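Local coordinates for protein lectin 2 (Agrocybe aegerita, PDB 4TQJ) that binds sugars as a fungal lectin, specifically recognising N-acetylglucosamine at the non-reducing terminus of glycans, at residues Leu173-Gly181 / Arg230-Ala241; Trp333-Phe341 / Ile353-Leu362. The protein carries 1 engineered substitution. All blocks are in the same frame, centred on the assembly; numbering follows the deposited sequence.

Interaction 1. Residues Leu173-Gly181 / Arg230-Ala241; sequences LRFLADVTG and RFVADLTGDGTA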
loop_
_atom_site.group_PDB
_atom_site.type_symbol
_atom_site.label_atom_id
_atom_site.label_comp_id
_atom_site.label_asym_id
_atom_site.label_seq_id
_atom_site.Cartn_x
_atom_site.Cartn_y
_atom_site.Cartn_z
ATOM N N LEU A 173 0.629 -10.283 32.490
ATOM C CA LEU A 173 0.603 -9.897 31.086
ATOM C C LEU A 173 -0.565 -10.559 30.376
ATOM O O LEU A 173 -0.849 -11.731 30.598
ATOM C CB LEU A 173 1.898 -10.315 30.391
ATOM C CG LEU A 173 3.178 -9.697 30.973
ATOM C CD1 LEU A 173 4.386 -10.471 30.483
ATOM C CD2 LEU A 173 3.280 -8.210 30.598
ATOM N N ARG A 174 -1.237 -9.813 29.507
ATOM C CA ARG A 174 -2.343 -10.380 28.759
ATOM C C ARG A 174 -2.211 -10.020 27.290
ATOM O O ARG A 174 -2.252 -8.852 26.932
ATOM C CB ARG A 174 -3.685 -9.914 29.339
ATOM C CG ARG A 174 -4.071 -10.660 30.640
ATOM C CD ARG A 174 -5.098 -9.875 31.457
ATOM N NE ARG A 174 -4.504 -8.650 31.986
ATOM C CZ ARG A 174 -5.160 -7.721 32.678
ATOM N NH1 ARG A 174 -6.454 -7.851 32.935
ATOM N NH2 ARG A 174 -4.514 -6.645 33.100
ATOM N N PHE A 175 -2.046 -11.044 26.458
ATOM C CA PHE A 175 -1.793 -10.864 25.032
ATOM C C PHE A 175 -2.834 -11.635 24.222
ATOM O O PHE A 175 -3.571 -12.452 24.758
ATOM C CB PHE A 175 -0.406 -11.404 24.646
ATOM C CG PHE A 175 0.755 -10.783 25.385
ATOM C CD1 PHE A 175 1.954 -11.486 25.496
ATOM C CD2 PHE A 175 0.685 -9.506 25.916
ATOM C CE1 PHE A 175 3.048 -10.942 26.143
ATOM C CE2 PHE A 175 1.780 -8.952 26.564
ATOM C CZ PHE A 175 2.965 -9.676 26.673
ATOM N N LEU A 176 -2.868 -11.392 22.919
ATOM C CA LEU A 176 -3.712 -12.158 22.017
ATOM C C LEU A 176 -2.796 -12.744 20.954
ATOM O O LEU A 176 -1.971 -12.042 20.403
ATOM C CB LEU A 176 -4.766 -11.271 21.370
ATOM C CG LEU A 176 -5.751 -10.532 22.284
ATOM C CD1 LEU A 176 -6.565 -9.508 21.468
ATOM C CD2 LEU A 176 -6.651 -11.516 23.026
ATOM N N ALA A 177 -2.918 -14.040 20.703
ATOM C CA ALA A 177 -2.084 -14.709 19.717
ATOM C C ALA A 177 -2.714 -16.039 19.367
ATOM O O ALA A 177 -3.415 -16.623 20.175
ATOM C CB ALA A 177 -0.678 -14.926 20.268
ATOM N N ASP A 178 -2.456 -16.526 18.164
ATOM C CA ASP A 178 -2.912 -17.859 17.817
ATOM C C ASP A 178 -1.913 -18.879 18.334
ATOM O O ASP A 178 -0.826 -19.030 17.768
ATOM C CB ASP A 178 -3.070 -18.010 16.304
ATOM C CG ASP A 178 -3.696 -19.335 15.928
ATOM O OD1 ASP A 178 -4.142 -20.054 16.843
ATOM O OD2 ASP A 178 -3.739 -19.657 14.727
ATOM N N VAL A 179 -2.274 -19.554 19.424
ATOM C CA VAL A 179 -1.447 -20.624 19.970
ATOM C C VAL A 179 -2.067 -21.996 19.684
ATOM O O VAL A 179 -1.362 -23.003 19.667
ATOM C CB VAL A 179 -1.232 -20.471 21.489
ATOM C CG1 VAL A 179 -0.558 -19.146 21.811
ATOM C CG2 VAL A 179 -2.554 -20.565 22.229
ATOM N N THR A 180 -3.380 -22.047 19.456
ATOM C CA THR A 180 -4.042 -23.336 19.208
ATOM C C THR A 180 -3.830 -23.829 17.789
ATOM O O THR A 180 -4.003 -25.014 17.512
ATOM C CB THR A 180 -5.558 -23.292 19.447
ATOM O OG1 THR A 180 -6.166 -22.410 18.496
ATOM C CG2 THR A 180 -5.879 -22.842 20.866
ATOM N N GLY A 181 -3.484 -22.919 16.885
ATOM C CA GLY A 181 -3.257 -23.272 15.495
ATOM C C GLY A 181 -4.493 -23.277 14.608
ATOM O O GLY A 181 -4.488 -23.912 13.555
ATOM N N ARG A 230 8.457 -10.446 28.461
ATOM C CA ARG A 230 8.001 -11.699 27.865
ATOM C C ARG A 230 7.217 -11.428 26.593
ATOM O O ARG A 230 6.492 -10.433 26.494
ATOM C CB ARG A 230 7.145 -12.497 28.845
ATOM C CG ARG A 230 7.975 -13.274 29.876
ATOM C CD ARG A 230 7.284 -13.258 31.238
ATOM N NE ARG A 230 7.464 -11.968 31.907
ATOM C CZ ARG A 230 6.732 -11.539 32.936
ATOM N NH1 ARG A 230 5.746 -12.294 33.423
ATOM N NH2 ARG A 230 6.978 -10.349 33.471
ATOM N N PHE A 231 7.340 -12.346 25.644
ATOM C CA PHE A 231 6.756 -12.177 24.324
ATOM C C PHE A 231 6.082 -13.445 23.832
ATOM O O PHE A 231 6.450 -14.558 24.222
ATOM C CB PHE A 231 7.851 -11.824 23.314
ATOM C CG PHE A 231 8.768 -10.734 23.760
ATOM C CD1 PHE A 231 8.502 -9.411 23.436
ATOM C CD2 PHE A 231 9.902 -11.026 24.496
ATOM C CE1 PHE A 231 9.354 -8.393 23.835
ATOM C CE2 PHE A 231 10.766 -10.013 24.909
ATOM C CZ PHE A 231 10.492 -8.689 24.567
ATOM N N VAL A 232 5.117 -13.279 22.938
ATOM C CA VAL A 232 4.590 -14.417 22.192
ATOM C C VAL A 232 4.894 -14.211 20.718
ATOM O O VAL A 232 4.721 -13.118 20.193
ATOM C CB VAL A 232 3.084 -14.621 22.426
ATOM C CG1 VAL A 232 2.854 -15.125 23.841
ATOM C CG2 VAL A 232 2.338 -13.322 22.196
ATOM N N ALA A 233 5.365 -15.254 20.050
ATOM C CA ALA A 233 5.864 -15.081 18.695
ATOM C C ALA A 233 6.166 -16.438 18.117
ATOM O O ALA A 233 6.571 -17.334 18.844
ATOM C CB ALA A 233 7.135 -14.217 18.707
ATOM N N ASP A 234 5.968 -16.599 16.814
ATOM C CA ASP A 234 6.308 -17.848 16.167
ATOM C C ASP A 234 7.813 -17.954 16.008
ATOM O O ASP A 234 8.410 -17.193 15.247
ATOM C CB ASP A 234 5.652 -17.944 14.797
ATOM C CG ASP A 234 5.800 -19.313 14.188
ATOM O OD1 ASP A 234 6.369 -20.198 14.870
ATOM O OD2 ASP A 234 5.326 -19.511 13.047
ATOM N N LEU A 235 8.404 -18.912 16.724
ATOM C CA LEU A 235 9.842 -19.166 16.695
ATOM C C LEU A 235 10.200 -20.445 15.926
ATOM O O LEU A 235 11.369 -20.810 15.841
ATOM C CB LEU A 235 10.364 -19.295 18.137
ATOM C CG LEU A 235 10.039 -18.112 19.060
ATOM C CD1 LEU A 235 10.642 -18.314 20.459
ATOM C CD2 LEU A 235 10.499 -16.802 18.461
ATOM N N THR A 236 9.202 -21.132 15.381
ATOM C CA THR A 236 9.468 -22.379 14.651
ATOM C C THR A 236 8.983 -22.349 13.206
ATOM O O THR A 236 9.345 -23.207 12.409
ATOM C CB THR A 236 8.805 -23.555 15.324
ATOM O OG1 THR A 236 7.387 -23.346 15.323
ATOM C CG2 THR A 236 9.320 -23.685 16.760
ATOM N N GLY A 237 8.173 -21.358 12.860
ATOM C CA GLY A 237 7.683 -21.263 11.499
ATOM C C GLY A 237 6.427 -22.058 11.221
ATOM O O GLY A 237 5.938 -22.040 10.092
ATOM N N ASP A 238 5.887 -22.737 12.235
ATOM C CA ASP A 238 4.645 -23.502 12.060
ATOM C C ASP A 238 3.389 -22.634 12.088
ATOM O O ASP A 238 2.277 -23.146 11.975
ATOM C CB ASP A 238 4.522 -24.623 13.098
ATOM C CG ASP A 238 4.008 -24.135 14.441
ATOM O OD1 ASP A 238 4.077 -22.927 14.734
ATOM O OD2 ASP A 238 3.540 -24.971 15.227
ATOM N N GLY A 239 3.561 -21.328 12.261
ATOM C CA GLY A 239 2.433 -20.414 12.248
ATOM C C GLY A 239 1.723 -20.235 13.581
ATOM O O GLY A 239 0.791 -19.433 13.674
ATOM N N THR A 240 2.144 -20.977 14.608
ATOM C CA THR A 240 1.602 -20.787 15.953
ATOM C C THR A 240 2.606 -20.078 16.864
ATOM O O THR A 240 3.831 -20.163 16.658
ATOM C CB THR A 240 1.136 -22.116 16.624
ATOM O OG1 THR A 240 2.262 -22.938 16.929
ATOM C CG2 THR A 240 0.180 -22.888 15.702
ATOM N N ALA A 241 2.076 -19.381 17.868
ATOM C CA ALA A 241 2.891 -18.583 18.776
ATOM C C ALA A 241 3.607 -19.409 19.856
ATOM O O ALA A 241 2.982 -20.145 20.621
ATOM C CB ALA A 241 2.037 -17.504 19.420
HETATM O O HOH W 1 -2.014 -18.210 12.804
#
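Ala241 and Asp178 supply the one direct hydrogen bond between 173-181 and 230-241: Ala241 N donates to Asp178 O over 2.9 Å with an N-H...O angle of 161°. The same carbonyl also receives a CA-H...O contact from Thr240. A water adds an indirect link, donating to both Asp178 OD2 and Gly239 O.

Each loop is shaped by an aspartate. Asp178 OD1 takes the N-H of Gly181 from above its carboxylate plane, an Asx motif, while OD2 also accepts from Gly183 N. In 234-240, Asp234 OD1 accepts from Thr236 N and Gly237 N on the same face of its plane, OD2 binds Gly239 N, and Asp238 OD1 takes both the N-H and the hydroxyl of Thr240. Gly181, Gly237 and Gly239 have positive phi values, natural to glycine. At Gly181 the bare CA lies 3.5 Å from Thr240 CG2, a tight fit.

Apolar side chains pack between strand 173-177 and the 230-241 segment. Small Ala177 puts its CB 3.8 Å from Ala241 CB and also meets Val232 CG2, a branch that reaches Phe175 CD1 at 3.8 Å. Separately, Arg230 O lies at the edge of the Phe175 ring, near its plane, 3.5 Å from CE1. Bent at chi2 and at chi3 (-77°), the arginine chain puts one guanidinium face under Leu173 CD1, which lies over its centre, 3.6 Å from CZ; NE bonds to His228 O and NH1 to Phe216 O.

Strands 173-177 and 230-233 run nearly parallel, 12° between axes 8.2 Å apart, each opening in chain order the four-strand run of its own beta-propeller blade. N-terminal strand 4-5 pairs with 173-177 at its other edge, and its Val4 touches Ala177 and Val232; strands 186-190 and 242-246 continue the two sheets.

Interaction 2. Residues Trp333-Phe341 / Ile353-Leu362; sequences WTVSKHRRF and IIGFGEKETL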
loop_
_atom_site.group_PDB
_atom_site.type_symbol
_atom_site.label_atom_id
_atom_site.label_comp_id
_atom_site.label_asym_id
_atom_site.label_seq_id
_atom_site.Cartn_x
_atom_site.Cartn_y
_atom_site.Cartn_z
ATOM N N TRP A 333 20.646 7.485 23.573
ATOM C CA TRP A 333 19.236 7.114 23.459
ATOM C C TRP A 333 18.623 6.766 24.817
ATOM O O TRP A 333 19.231 6.054 25.611
ATOM C CB TRP A 333 19.072 5.962 22.457
ATOM C CG TRP A 333 19.383 6.406 21.063
ATOM C CD1 TRP A 333 20.616 6.649 20.543
ATOM C CD2 TRP A 333 18.443 6.682 20.017
ATOM N NE1 TRP A 333 20.511 7.061 19.234
ATOM C CE2 TRP A 333 19.186 7.086 18.885
ATOM C CE3 TRP A 333 17.046 6.623 19.925
ATOM C CZ2 TRP A 333 18.583 7.435 17.679
ATOM C CZ3 TRP A 333 16.444 6.968 18.714
ATOM C CH2 TRP A 333 17.213 7.363 17.608
ATOM N N THR A 334 17.426 7.281 25.088
ATOM C CA THR A 334 16.763 7.017 26.358
ATOM C C THR A 334 15.337 6.558 26.149
ATOM O O THR A 334 14.645 6.994 25.216
ATOM C CB THR A 334 16.705 8.262 27.271
ATOM O OG1 THR A 334 15.790 9.218 26.718
ATOM C CG2 THR A 334 18.073 8.888 27.416
ATOM N N VAL A 335 14.898 5.677 27.033
ATOM C CA VAL A 335 13.547 5.147 26.977
ATOM C C VAL A 335 12.513 6.247 27.234
ATOM O O VAL A 335 11.404 6.201 26.700
ATOM C CB VAL A 335 13.376 4.003 27.999
ATOM C CG1 VAL A 335 11.997 3.401 27.901
ATOM C CG2 VAL A 335 14.446 2.926 27.777
ATOM N N SER A 336 12.880 7.242 28.040
ATOM C CA SER A 336 11.934 8.294 28.431
ATOM C C SER A 336 11.680 9.367 27.369
ATOM O O SER A 336 10.686 10.089 27.455
ATOM C CB SER A 336 12.391 8.973 29.710
ATOM O OG SER A 336 13.651 9.580 29.509
ATOM N N LYS A 337 12.561 9.476 26.377
ATOM C CA LYS A 337 12.443 10.529 25.374
ATOM C C LYS A 337 12.342 10.021 23.956
ATOM O O LYS A 337 11.758 10.674 23.089
ATOM C CB LYS A 337 13.638 11.479 25.448
ATOM C CG LYS A 337 13.691 12.331 26.686
ATOM C CD LYS A 337 14.749 13.412 26.542
ATOM C CE LYS A 337 14.721 14.339 27.744
ATOM N NZ LYS A 337 14.768 13.595 29.045
ATOM N N HIS A 338 12.948 8.871 23.701
ATOM C CA HIS A 338 13.108 8.430 22.325
ATOM C C HIS A 338 12.299 7.169 22.051
ATOM O O HIS A 338 11.963 6.412 22.971
ATOM C CB HIS A 338 14.596 8.257 21.986
ATOM C CG HIS A 338 15.443 9.418 22.413
ATOM N ND1 HIS A 338 16.548 9.279 23.226
ATOM C CD2 HIS A 338 15.344 10.741 22.141
ATOM C CE1 HIS A 338 17.089 10.466 23.440
ATOM N NE2 HIS A 338 16.376 11.371 22.796
ATOM N N ARG A 339 11.950 6.970 20.787
ATOM C CA ARG A 339 11.141 5.826 20.405
ATOM C C ARG A 339 11.928 4.968 19.438
ATOM O O ARG A 339 12.456 5.467 18.452
ATOM C CB ARG A 339 9.837 6.291 19.761
ATOM C CG ARG A 339 8.830 6.882 20.738
ATOM C CD ARG A 339 7.529 7.257 20.029
ATOM N NE ARG A 339 6.499 7.713 20.968
ATOM C CZ ARG A 339 6.288 8.986 21.295
ATOM N NH1 ARG A 339 7.028 9.938 20.757
ATOM N NH2 ARG A 339 5.329 9.308 22.159
ATOM N N ARG A 340 12.020 3.673 19.720
ATOM C CA ARG A 340 12.670 2.765 18.782
ATOM C C ARG A 340 11.745 1.631 18.339
ATOM O O ARG A 340 10.905 1.167 19.113
ATOM C CB ARG A 340 13.987 2.234 19.359
ATOM C CG ARG A 340 15.106 3.296 19.348
ATOM C CD ARG A 340 16.182 2.993 20.380
ATOM N NE ARG A 340 15.710 3.293 21.732
ATOM C CZ ARG A 340 16.438 3.117 22.830
ATOM N NH1 ARG A 340 17.668 2.647 22.735
ATOM N NH2 ARG A 340 15.938 3.410 24.022
ATOM N N PHE A 341 11.900 1.218 17.082
ATOM C CA PHE A 341 11.061 0.186 16.490
ATOM C C PHE A 341 11.903 -0.781 15.677
ATOM O O PHE A 341 12.937 -0.413 15.103
ATOM C CB PHE A 341 9.991 0.793 15.569
ATOM C CG PHE A 341 9.274 1.988 16.150
ATOM C CD1 PHE A 341 8.036 1.848 16.739
ATOM C CD2 PHE A 341 9.846 3.258 16.095
ATOM C CE1 PHE A 341 7.365 2.960 17.262
ATOM C CE2 PHE A 341 9.186 4.363 16.621
ATOM C CZ PHE A 341 7.938 4.212 17.195
ATOM N N ILE A 353 15.501 -1.155 11.377
ATOM C CA ILE A 353 15.513 -0.439 12.639
ATOM C C ILE A 353 15.331 1.040 12.396
ATOM O O ILE A 353 16.045 1.637 11.586
ATOM C CB ILE A 353 16.812 -0.708 13.427
ATOM C CG1 ILE A 353 16.734 -2.084 14.101
ATOM C CG2 ILE A 353 17.052 0.396 14.456
ATOM C CD1 ILE A 353 18.081 -2.705 14.401
ATOM N N ILE A 354 14.357 1.626 13.082
ATOM C CA ILE A 354 14.120 3.057 12.981
ATOM C C ILE A 354 14.004 3.636 14.383
ATOM O O ILE A 354 13.410 3.028 15.276
ATOM C CB ILE A 354 12.862 3.392 12.146
ATOM C CG1 ILE A 354 12.609 4.910 12.132
ATOM C CG2 ILE A 354 11.647 2.679 12.705
ATOM C CD1 ILE A 354 11.500 5.349 11.165
ATOM N N GLY A 355 14.600 4.802 14.580
ATOM C CA GLY A 355 14.621 5.424 15.892
ATOM C C GLY A 355 14.270 6.889 15.802
ATOM O O GLY A 355 14.872 7.614 15.014
ATOM N N PHE A 356 13.283 7.315 16.589
ATOM C CA PHE A 356 12.921 8.723 16.677
ATOM C C PHE A 356 13.792 9.350 17.761
ATOM O O PHE A 356 13.515 9.189 18.948
ATOM C CB PHE A 356 11.441 8.897 17.038
ATOM C CG PHE A 356 10.473 8.290 16.029
ATOM C CD1 PHE A 356 10.919 7.765 14.827
ATOM C CD2 PHE A 356 9.116 8.240 16.304
ATOM C CE1 PHE A 356 10.017 7.205 13.910
ATOM C CE2 PHE A 356 8.219 7.675 15.404
ATOM C CZ PHE A 356 8.676 7.155 14.205
ATOM N N GLY A 357 14.845 10.046 17.349
ATOM C CA GLY A 357 15.852 10.552 18.274
ATOM C C GLY A 357 15.577 11.929 18.857
ATOM O O GLY A 357 14.439 12.387 18.890
ATOM N N GLU A 358 16.629 12.582 19.340
ATOM C CA GLU A 358 16.486 13.888 19.974
ATOM C C GLU A 358 16.014 14.929 18.963
ATOM O O GLU A 358 15.067 15.663 19.222
ATOM C CB GLU A 358 17.810 14.337 20.614
ATOM C CG GLU A 358 17.682 15.562 21.502
ATOM C CD GLU A 358 17.022 15.272 22.840
ATOM O OE1 GLU A 358 16.562 14.137 23.067
ATOM O OE2 GLU A 358 16.967 16.185 23.681
ATOM N N LYS A 359 16.676 14.972 17.813
ATOM C CA LYS A 359 16.411 15.988 16.797
ATOM C C LYS A 359 16.227 15.380 15.406
ATOM O O LYS A 359 15.862 16.079 14.455
ATOM C CB LYS A 359 17.570 16.989 16.749
ATOM C CG LYS A 359 18.130 17.366 18.118
ATOM C CD LYS A 359 17.046 17.879 19.074
ATOM C CE LYS A 359 16.795 19.365 18.913
ATOM N NZ LYS A 359 18.043 20.173 19.115
ATOM N N GLU A 360 16.494 14.081 15.290
ATOM C CA GLU A 360 16.412 13.383 14.016
ATOM C C GLU A 360 15.753 12.014 14.149
ATOM O O GLU A 360 15.870 11.351 15.180
ATOM C CB GLU A 360 17.811 13.174 13.436
ATOM C CG GLU A 360 18.421 14.367 12.754
ATOM C CD GLU A 360 19.700 13.995 12.036
ATOM O OE1 GLU A 360 20.679 13.641 12.724
ATOM O OE2 GLU A 360 19.723 14.036 10.785
ATOM N N THR A 361 15.079 11.592 13.086
ATOM C CA THR A 361 14.621 10.216 12.947
ATOM C C THR A 361 15.615 9.454 12.072
ATOM O O THR A 361 15.811 9.791 10.905
ATOM C CB THR A 361 13.232 10.161 12.308
ATOM O OG1 THR A 361 12.255 10.612 13.258
ATOM C CG2 THR A 361 12.900 8.735 11.862
ATOM N N LEU A 362 16.256 8.442 12.650
ATOM C CA LEU A 362 17.301 7.693 11.968
ATOM C C LEU A 362 16.853 6.284 11.631
ATOM O O LEU A 362 15.951 5.731 12.262
ATOM C CB LEU A 362 18.552 7.610 12.838
ATOM C CG LEU A 362 19.119 8.933 13.349
ATOM C CD1 LEU A 362 20.403 8.658 14.125
ATOM C CD2 LEU A 362 19.379 9.862 12.194
#
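Phe341 and Phe356 meet edge to face on one side of the hairpin: Phe341 CE2 stands over the centre of the Phe356 ring, 3.7 Å from its CE2, with the two planes at 55°. Phe341 CG lies anti to its own carbonyl carbon (chi1 -46°), which directs the ring across the strand pair. Its CB also packs on Ile354 CG2 at 3.8 Å, while Arg339 CB lies against Phe356 from an oblique direction. Apolar side chains suit this buried face, where Cys396 meets Phe356 and Arg339, Met398 meets Phe341, and Leu378 of strand 376-379 meets Ile354; Arg339 sends its guanidinium away to Trp389 O and Thr394 OG1.

Strands 339-343 and 352-356 form the antiparallel hairpin of the first two strands in a four-stranded blade, as expected of FG-GAP-like repeats in a beta-propeller. Arg339-Phe356 and Phe341-Ile354 are hydrogen-bonded pairs; Arg340-Gly355 between them is non-hydrogen-bonded. The bond from Phe356 N to Arg339 O measures 2.8 Å and lies nearly along the C=O axis.

Trp333 comes to the other side, where the edge of its indole meets Gly355, CH2 lying 3.5 Å from Gly355 C; Gly357 CA approaches CH2 obliquely, also at 3.5 Å. Having no side chain, Gly355 and Gly357 let the indole come this close to the backbone. CZ2 adds a contact with Leu362 CD1.

His338 bridges two turns. NE2 donates to Glu358 OE1 over 2.8 Å with a 166° N-H...O angle, the acceptor lying in the imidazole plane, while ND1 accepts from Thr334 N. Bonds at both nitrogens fix the ring's rotation.

How the interactions relate
From the N terminus, where strand 4-5 adds to the sheet of 173-177, the chain builds earlier blades before 173-181, completes that sheet through strand 210-213, and returns at 230-241 to close interaction 1 across 48 intervening residues. After finishing the sheet begun by 230-233, it builds the one from 285-288 to 321-324 and enters interaction 2, where only 11 residues separate 333-341 from 353-362. The contacts are therefore in series, neither nested nor crossed. Interaction 1 joins successive blades; interaction 2 stays within one blade, joining its first hairpin to the turns beside it. They lie on opposite sides of the chain's centre, about 28 Å between contact centres, with nearest atoms about 11 Å apart.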